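Local coordinates for ESX-1 secretion system protein eccD1 (Mycobacterium tuberculosis, PDB 4KV2) that forms part of the ESX-1 type VII secretion system, which delivers virulence factors including EsxA and EsxB to host cells during infection, at residues 4-9 against 76-81; 10-15 against 51-56; 69-74 against 80-85. One frame throughout, in Å; residues are numbered along the deposited sequence.

Interaction 1 (4-9 against 76-81)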
loop_
_atom_site.group_PDB
_atom_site.type_symbol
_atom_site.label_atom_id
_atom_site.label_comp_id
_atom_site.label_asym_id
_atom_site.label_seq_id
_atom_site.Cartn_x
_atom_site.Cartn_y
_atom_site.Cartn_z
ATOM N N ALA A 4 9.228 1.937 -8.870
ATOM C CA ALA A 4 8.479 2.924 -9.627
ATOM C C ALA A 4 7.084 3.089 -9.019
ATOM O O ALA A 4 6.476 2.102 -8.580
ATOM C CB ALA A 4 8.348 2.483 -11.072
ATOM N N THR A 5 6.581 4.324 -9.020
ATOM C CA THR A 5 5.257 4.616 -8.478
ATOM C C THR A 5 4.458 5.490 -9.447
ATOM O O THR A 5 5.026 6.136 -10.339
ATOM C CB THR A 5 5.336 5.359 -7.129
ATOM O OG1 THR A 5 6.171 6.499 -7.299
ATOM C CG2 THR A 5 5.896 4.503 -6.019
ATOM N N THR A 6 3.142 5.507 -9.249
ATOM C CA THR A 6 2.242 6.334 -10.024
ATOM C C THR A 6 1.263 7.009 -9.065
ATOM O O THR A 6 0.760 6.397 -8.106
ATOM C CB THR A 6 1.470 5.512 -11.099
ATOM O OG1 THR A 6 2.379 4.929 -12.040
ATOM C CG2 THR A 6 0.468 6.375 -11.873
ATOM N N ARG A 7 1.008 8.276 -9.336
ATOM C CA ARG A 7 0.018 9.053 -8.601
ATOM C C ARG A 7 -1.346 8.821 -9.211
ATOM O O ARG A 7 -1.537 9.062 -10.404
ATOM C CB ARG A 7 0.328 10.555 -8.671
ATOM C CG ARG A 7 1.216 11.073 -7.554
ATOM C CD ARG A 7 2.510 10.293 -7.517
ATOM N NE ARG A 7 3.422 10.726 -6.465
ATOM C CZ ARG A 7 4.615 10.185 -6.304
ATOM N NH1 ARG A 7 4.997 9.221 -7.136
ATOM N NH2 ARG A 7 5.404 10.585 -5.335
ATOM N N VAL A 8 -2.281 8.345 -8.400
ATOM C CA VAL A 8 -3.654 8.197 -8.840
ATOM C C VAL A 8 -4.567 8.873 -7.844
ATOM O O VAL A 8 -4.180 9.101 -6.694
ATOM C CB VAL A 8 -4.083 6.719 -9.046
ATOM C CG1 VAL A 8 -3.139 6.022 -10.020
ATOM C CG2 VAL A 8 -4.168 5.990 -7.727
ATOM N N THR A 9 -5.754 9.242 -8.304
ATOM C CA THR A 9 -6.758 9.812 -7.435
ATOM C C THR A 9 -7.941 8.847 -7.487
ATOM O O THR A 9 -8.432 8.534 -8.568
ATOM C CB THR A 9 -7.190 11.184 -7.938
ATOM O OG1 THR A 9 -6.079 12.103 -7.912
ATOM C CG2 THR A 9 -8.327 11.725 -7.098
ATOM N N SER A 76 -0.225 -4.524 -14.152
ATOM C CA SER A 76 0.217 -3.362 -13.397
ATOM C C SER A 76 -0.479 -2.128 -13.947
ATOM O O SER A 76 -1.042 -2.154 -15.060
ATOM C CB SER A 76 1.728 -3.196 -13.565
ATOM O OG SER A 76 2.046 -2.897 -14.936
ATOM N N LEU A 77 -0.459 -1.043 -13.174
ATOM C CA LEU A 77 -0.929 0.270 -13.676
ATOM C C LEU A 77 -0.211 0.719 -14.962
ATOM O O LEU A 77 -0.828 1.332 -15.847
ATOM C CB LEU A 77 -0.784 1.324 -12.589
ATOM C CG LEU A 77 -1.703 1.143 -11.365
ATOM C CD1 LEU A 77 -1.248 2.096 -10.278
ATOM C CD2 LEU A 77 -3.166 1.429 -11.704
ATOM N N ASP A 78 1.086 0.407 -15.079
ATOM C CA ASP A 78 1.825 0.713 -16.310
ATOM C C ASP A 78 1.256 -0.073 -17.494
ATOM O O ASP A 78 1.023 0.493 -18.559
ATOM C CB ASP A 78 3.305 0.355 -16.186
ATOM C CG ASP A 78 4.107 1.336 -15.334
ATOM O OD1 ASP A 78 3.700 2.494 -15.120
ATOM O OD2 ASP A 78 5.200 0.931 -14.893
ATOM N N ASP A 79 1.057 -1.380 -17.299
ATOM C CA ASP A 79 0.468 -2.266 -18.323
ATOM C C ASP A 79 -0.870 -1.698 -18.788
ATOM O O ASP A 79 -1.152 -1.692 -19.972
ATOM C CB ASP A 79 0.196 -3.672 -17.781
ATOM C CG ASP A 79 1.454 -4.468 -17.465
ATOM O OD1 ASP A 79 2.534 -4.219 -18.058
ATOM O OD2 ASP A 79 1.342 -5.380 -16.604
ATOM N N ALA A 80 -1.674 -1.200 -17.840
ATOM C CA ALA A 80 -2.991 -0.654 -18.151
ATOM C C ALA A 80 -2.961 0.764 -18.689
ATOM O O ALA A 80 -4.021 1.352 -18.943
ATOM C CB ALA A 80 -3.895 -0.711 -16.910
ATOM N N GLY A 81 -1.771 1.333 -18.860
ATOM C CA GLY A 81 -1.659 2.674 -19.400
ATOM C C GLY A 81 -2.126 3.773 -18.467
ATOM O O GLY A 81 -2.505 4.844 -18.918
HETATM O O HOH W 1 1.405 3.479 -14.130
#
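Leu-77 and Thr-6 give up the most surface in this contact, 46 and 36 Å², and both point their CB toward the opposite segment. The backbones stay well apart, with 7.8 Å between the CA atoms of Thr-6 and Leu-77, and side chains bridge the gap. CD1 of Leu-77 serves two residues on one face of strand 5-12: it lies 4.4 Å from Thr-6 CB and 4.4 Å from Val-8 CG1. Beside this carbon contact the link is polar and runs through a water. Thr-6 OG1 and Asp-78 OD1 are 4.1 Å apart, too far for a direct bond, but the water sits between them, accepting from Thr-6 OG1 at 2.7 Å and donating to Asp-78 OD1 at 2.7 Å. With chi1 at -62° the threonine OG1 stands beside the backbone N, the position from which it reaches the water. Within 76-81 the start of the segment is braced locally: Asp-79 N donates to Ser-76 OG at an angle of 166°, an ST motif, and Ser-76 N returns a bond to Asp-79 OD2, arriving 40° out of the carboxylate plane. A type I beta turn from Asp-78 to Gly-81 follows. Leu-77 also touches Leu-88 and Tyr-30, so its side chain joins the hydrophobic core. A loop leading to the last strand, packed by one leucine onto the first strand, fits the ubiquitin-like beta-grasp fold of this YukD-family domain.

Interaction 2 (10-15 against 51-56)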
loop_
_atom_site.group_PDB
_atom_site.type_symbol
_atom_site.label_atom_id
_atom_site.label_comp_id
_atom_site.label_asym_id
_atom_site.label_seq_id
_atom_site.Cartn_x
_atom_site.Cartn_y
_atom_site.Cartn_z
ATOM N N ILE A 10 -8.389 8.394 -6.328
ATOM C CA ILE A 10 -9.560 7.545 -6.226
ATOM C C ILE A 10 -10.801 8.394 -5.981
ATOM O O ILE A 10 -10.846 9.166 -5.012
ATOM C CB ILE A 10 -9.448 6.547 -5.039
ATOM C CG1 ILE A 10 -8.168 5.721 -5.153
ATOM C CG2 ILE A 10 -10.696 5.656 -4.967
ATOM C CD1 ILE A 10 -7.966 5.012 -6.486
ATOM N N LEU A 11 -11.794 8.245 -6.847
ATOM C CA LEU A 11 -13.118 8.851 -6.663
ATOM C C LEU A 11 -14.062 7.918 -5.894
ATOM O O LEU A 11 -14.321 6.821 -6.340
ATOM C CB LEU A 11 -13.734 9.144 -8.035
ATOM C CG LEU A 11 -15.073 9.902 -8.095
ATOM C CD1 LEU A 11 -15.004 11.253 -7.373
ATOM C CD2 LEU A 11 -15.431 10.096 -9.554
ATOM N N THR A 12 -14.590 8.380 -4.770
ATOM C CA THR A 12 -15.578 7.668 -3.976
ATOM C C THR A 12 -16.745 8.636 -3.788
ATOM O O THR A 12 -16.710 9.517 -2.929
ATOM C CB THR A 12 -15.026 7.222 -2.609
ATOM O OG1 THR A 12 -13.789 6.519 -2.777
ATOM C CG2 THR A 12 -15.991 6.300 -1.929
ATOM N N GLY A 13 -17.773 8.480 -4.624
ATOM C CA GLY A 13 -18.898 9.414 -4.672
ATOM C C GLY A 13 -18.378 10.761 -5.120
ATOM O O GLY A 13 -17.950 10.913 -6.266
ATOM N N ARG A 14 -18.371 11.725 -4.207
ATOM C CA ARG A 14 -17.915 13.076 -4.516
ATOM C C ARG A 14 -16.515 13.316 -4.028
ATOM O O ARG A 14 -15.945 14.349 -4.322
ATOM C CB ARG A 14 -18.783 14.108 -3.818
ATOM C CG ARG A 14 -20.217 14.070 -4.241
ATOM C CD ARG A 14 -20.855 15.441 -4.115
ATOM N NE ARG A 14 -21.584 15.610 -2.864
ATOM C CZ ARG A 14 -22.734 14.999 -2.572
ATOM N NH1 ARG A 14 -23.278 14.139 -3.433
ATOM N NH2 ARG A 14 -23.345 15.240 -1.410
ATOM N N ARG A 15 -15.997 12.389 -3.233
ATOM C CA ARG A 15 -14.717 12.572 -2.582
ATOM C C ARG A 15 -13.602 12.055 -3.455
ATOM O O ARG A 15 -13.683 10.960 -3.995
ATOM C CB ARG A 15 -14.678 11.841 -1.249
ATOM C CG ARG A 15 -13.313 11.921 -0.561
ATOM C CD ARG A 15 -12.944 13.348 -0.206
ATOM N NE ARG A 15 -13.768 13.844 0.889
ATOM C CZ ARG A 15 -13.488 13.702 2.187
ATOM N NH1 ARG A 15 -12.390 13.069 2.596
ATOM N NH2 ARG A 15 -14.331 14.192 3.092
ATOM N N GLY A 51 -21.685 8.804 -2.019
ATOM C CA GLY A 51 -22.633 8.235 -2.961
ATOM C C GLY A 51 -23.010 6.822 -2.580
ATOM O O GLY A 51 -23.170 5.973 -3.444
ATOM N N GLY A 52 -23.136 6.576 -1.275
ATOM C CA GLY A 52 -23.466 5.259 -0.749
ATOM C C GLY A 52 -22.385 4.189 -0.897
ATOM O O GLY A 52 -22.677 3.014 -0.723
ATOM N N PHE A 53 -21.143 4.574 -1.199
ATOM C CA PHE A 53 -20.084 3.599 -1.497
ATOM C C PHE A 53 -19.925 2.616 -0.343
ATOM O O PHE A 53 -19.842 3.012 0.811
ATOM C CB PHE A 53 -18.742 4.284 -1.789
ATOM C CG PHE A 53 -17.690 3.336 -2.288
ATOM C CD1 PHE A 53 -17.554 3.090 -3.635
ATOM C CD2 PHE A 53 -16.891 2.629 -1.399
ATOM C CE1 PHE A 53 -16.606 2.193 -4.107
ATOM C CE2 PHE A 53 -15.939 1.725 -1.861
ATOM C CZ PHE A 53 -15.805 1.501 -3.216
ATOM N N ASP A 54 -19.878 1.329 -0.658
ATOM C CA ASP A 54 -19.800 0.298 0.370
ATOM C C ASP A 54 -18.447 -0.404 0.320
ATOM O O ASP A 54 -18.206 -1.211 -0.558
ATOM C CB ASP A 54 -20.938 -0.703 0.162
ATOM C CG ASP A 54 -21.040 -1.740 1.271
ATOM O OD1 ASP A 54 -20.250 -1.690 2.256
ATOM O OD2 ASP A 54 -21.956 -2.598 1.156
ATOM N N PHE A 55 -17.578 -0.084 1.274
ATOM C CA PHE A 55 -16.283 -0.776 1.444
ATOM C C PHE A 55 -16.418 -2.227 1.924
ATOM O O PHE A 55 -15.450 -2.994 1.858
ATOM C CB PHE A 55 -15.403 0.001 2.429
ATOM C CG PHE A 55 -14.873 1.255 1.861
ATOM C CD1 PHE A 55 -13.854 1.213 0.917
ATOM C CD2 PHE A 55 -15.402 2.486 2.227
ATOM C CE1 PHE A 55 -13.376 2.368 0.343
ATOM C CE2 PHE A 55 -14.916 3.654 1.662
ATOM C CZ PHE A 55 -13.902 3.593 0.725
ATOM N N THR A 56 -17.604 -2.591 2.417
ATOM C CA THR A 56 -17.874 -3.934 2.942
ATOM C C THR A 56 -18.599 -4.805 1.912
ATOM O O THR A 56 -19.070 -5.889 2.221
ATOM C CB THR A 56 -18.669 -3.894 4.281
ATOM O OG1 THR A 56 -19.956 -3.300 4.097
ATOM C CG2 THR A 56 -17.930 -3.104 5.335
#
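The N-terminal beta hairpin, at its type II' turn from Thr-12 to Arg-15, meets the loop 51-56 through Thr-12 against Phe-53 and Gly-13 against Gly-51. The turn is closed by paired backbone bonds between Thr-12 and Arg-15, and Gly-13 takes the positive phi of 64° that its position demands. There the two backbones come close, with Gly-13 CA 3.9 Å from Gly-51 N. Thr-12 makes the main side-chain contact. Its methyl CG2, anti to the backbone N, runs into the base of the Phe-53 side chain, 3.4 Å from both CB and CG of Phe-53, which is tight for carbon atoms. The approach to the ring is oblique, and the two side chains cross at about a right angle. The same methyl reaches Phe-55 CZ at 4.3 Å. The two phenylalanines are turned against each other: Phe-53 CE2 stands 3.4 Å above one face of the Phe-55 ring, offset toward its rim, while Phe-55 CG lies at the edge of Phe-53, in its plane. Phe-55 continues onto Leu-38 of helix 31-41, and Phe-53 onto Leu-90 of strand 86-91. In this ubiquitin-like domain the turn of the first beta hairpin is thus packed against the long loop between helix 31-41 and strand 62-64.

Interaction 3 (69-74 against 80-85)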
loop_
_atom_site.group_PDB
_atom_site.type_symbol
_atom_site.label_atom_id
_atom_site.label_comp_id
_atom_site.label_asym_id
_atom_site.label_seq_id
_atom_site.Cartn_x
_atom_site.Cartn_y
_atom_site.Cartn_z
ATOM N N PRO A 69 -15.331 -0.788 -17.731
ATOM C CA PRO A 69 -15.091 -2.116 -17.168
ATOM C C PRO A 69 -13.771 -2.131 -16.382
ATOM O O PRO A 69 -12.900 -1.337 -16.675
ATOM C CB PRO A 69 -15.012 -3.008 -18.399
ATOM C CG PRO A 69 -15.863 -2.317 -19.396
ATOM C CD PRO A 69 -15.586 -0.852 -19.183
ATOM N N PRO A 70 -13.650 -3.014 -15.380
ATOM C CA PRO A 70 -12.490 -2.997 -14.512
ATOM C C PRO A 70 -11.204 -3.464 -15.174
ATOM O O PRO A 70 -11.196 -4.381 -16.006
ATOM C CB PRO A 70 -12.875 -3.969 -13.385
ATOM C CG PRO A 70 -13.892 -4.870 -13.970
ATOM C CD PRO A 70 -14.646 -4.013 -14.962
ATOM N N LEU A 71 -10.117 -2.828 -14.774
ATOM C CA LEU A 71 -8.783 -3.239 -15.176
ATOM C C LEU A 71 -8.460 -4.636 -14.692
ATOM O O LEU A 71 -8.812 -5.018 -13.583
ATOM C CB LEU A 71 -7.717 -2.252 -14.643
ATOM C CG LEU A 71 -7.966 -0.769 -14.968
ATOM C CD1 LEU A 71 -6.855 0.108 -14.383
ATOM C CD2 LEU A 71 -8.049 -0.590 -16.472
ATOM N N LYS A 72 -7.758 -5.380 -15.544
ATOM C CA LYS A 72 -7.251 -6.722 -15.202
ATOM C C LYS A 72 -6.316 -6.684 -13.992
ATOM O O LYS A 72 -5.302 -5.954 -13.967
ATOM C CB LYS A 72 -6.535 -7.363 -16.404
ATOM C CG LYS A 72 -7.446 -7.631 -17.593
ATOM C CD LYS A 72 -8.333 -8.846 -17.358
ATOM C CE LYS A 72 -9.522 -8.863 -18.300
ATOM N NZ LYS A 72 -9.121 -9.283 -19.664
ATOM N N LEU A 73 -6.662 -7.492 -12.995
ATOM C CA LEU A 73 -5.915 -7.563 -11.747
ATOM C C LEU A 73 -4.516 -8.152 -11.887
ATOM O O LEU A 73 -3.632 -7.860 -11.060
ATOM C CB LEU A 73 -6.696 -8.383 -10.712
ATOM C CG LEU A 73 -7.848 -7.641 -10.042
ATOM C CD1 LEU A 73 -8.819 -8.643 -9.441
ATOM C CD2 LEU A 73 -7.344 -6.678 -8.995
ATOM N N ASP A 74 -4.288 -8.952 -12.918
ATOM C CA ASP A 74 -2.931 -9.470 -13.165
ATOM C C ASP A 74 -2.009 -8.505 -13.912
ATOM O O ASP A 74 -0.854 -8.824 -14.188
ATOM C CB ASP A 74 -2.956 -10.851 -13.827
ATOM C CG ASP A 74 -3.550 -10.853 -15.220
ATOM O OD1 ASP A 74 -4.075 -9.841 -15.711
ATOM O OD2 ASP A 74 -3.512 -11.915 -15.838
ATOM N N ALA A 80 -1.674 -1.200 -17.840
ATOM C CA ALA A 80 -2.991 -0.654 -18.151
ATOM C C ALA A 80 -2.961 0.764 -18.689
ATOM O O ALA A 80 -4.021 1.352 -18.943
ATOM C CB ALA A 80 -3.895 -0.711 -16.910
ATOM N N GLY A 81 -1.771 1.333 -18.860
ATOM C CA GLY A 81 -1.659 2.674 -19.400
ATOM C C GLY A 81 -2.126 3.773 -18.467
ATOM O O GLY A 81 -2.505 4.844 -18.918
ATOM N N VAL A 82 -2.054 3.544 -17.167
ATOM C CA VAL A 82 -2.478 4.558 -16.205
ATOM C C VAL A 82 -1.335 5.550 -15.957
ATOM O O VAL A 82 -0.219 5.147 -15.622
ATOM C CB VAL A 82 -2.937 3.902 -14.883
ATOM C CG1 VAL A 82 -3.337 4.947 -13.858
ATOM C CG2 VAL A 82 -4.106 2.965 -15.132
ATOM N N VAL A 83 -1.637 6.837 -16.087
ATOM C CA VAL A 83 -0.639 7.915 -16.005
ATOM C C VAL A 83 -0.835 8.683 -14.718
ATOM O O VAL A 83 -1.901 8.593 -14.115
ATOM C CB VAL A 83 -0.716 8.877 -17.229
ATOM C CG1 VAL A 83 -0.459 8.114 -18.518
ATOM C CG2 VAL A 83 -2.064 9.591 -17.326
ATOM N N ASP A 84 0.197 9.425 -14.291
ATOM C CA ASP A 84 0.088 10.258 -13.080
ATOM C C ASP A 84 -1.151 11.162 -13.087
ATOM O O ASP A 84 -1.440 11.834 -14.094
ATOM C CB ASP A 84 1.329 11.142 -12.870
ATOM C CG ASP A 84 2.551 10.360 -12.421
ATOM O OD1 ASP A 84 2.431 9.423 -11.618
ATOM O OD2 ASP A 84 3.650 10.701 -12.864
ATOM N N GLY A 85 -1.866 11.163 -11.957
ATOM C CA GLY A 85 -3.058 11.987 -11.771
ATOM C C GLY A 85 -4.365 11.390 -12.305
ATOM O O GLY A 85 -5.433 11.994 -12.164
#
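The two backbones come nearest, by their CA atoms, at Leu-71 and Ala-80, 7.0 Å apart, and no hydrogen bond joins the two segments, so the contact is made by side chains. Both segments belong to the irregular connection between strands 62-64 and 86-91 of the ubiquitin-like beta-grasp fold, which here doubles back on itself. Leu-71 alone represents the first segment, burying 46 Å². Its CG stands beside the backbone N (chi1 -52°), and chi2 of 180° carries CD1 straight on, anti to CA, to the far end of the side chain. That methyl meets Val-82 CG2 at 4.0 Å, the two side chains meeting at a slant. Val-82 presents CG2 because its chi1 of 178° places CG1 anti to the backbone N and leaves CG2 beside that N, anti to the carbonyl carbon. From Val-82 the apolar surface continues to Val-8 of strand 5-12, and from Leu-71 to Met-27. The backbone of Leu-71 is also hydrogen-bonded to that of Phe-63, which sets its segment beside strand 62-64, outermost in this chain's sheet. Ala-80 closes the cluster: its CB is 4.0 Å from Leu-71 CD1 and 4.2 Å from Leu-71 CD2, and lies 4.1 Å from Val-82 CG2, so that CD1, CB and CG2 form a nearly equilateral triangle of methyls.

From the N terminus, strand 5-12 first supplies interaction 1 and then, directly adjoining, interaction 2. Interaction 2 closes at 51-56, well before interaction 1 closes at 76-81, and is therefore nested inside the longer loop. Their centres are about 21 Å apart on opposite sides of the chain's centre, so the strand is held toward each end by a different loop. Interaction 3 opens at 69-74, after interaction 2 has closed, and ends at 80-85, sharing Ala-80 and Gly-81 with interaction 1. These two lie about 7 Å apart between centres and touch, with a probable hydrogen bond from Val-82 N to Leu-77 O. Interaction 3 holds the connection between strands 62-64 and 86-91 together, and interaction 1 ties it to strand 5-12.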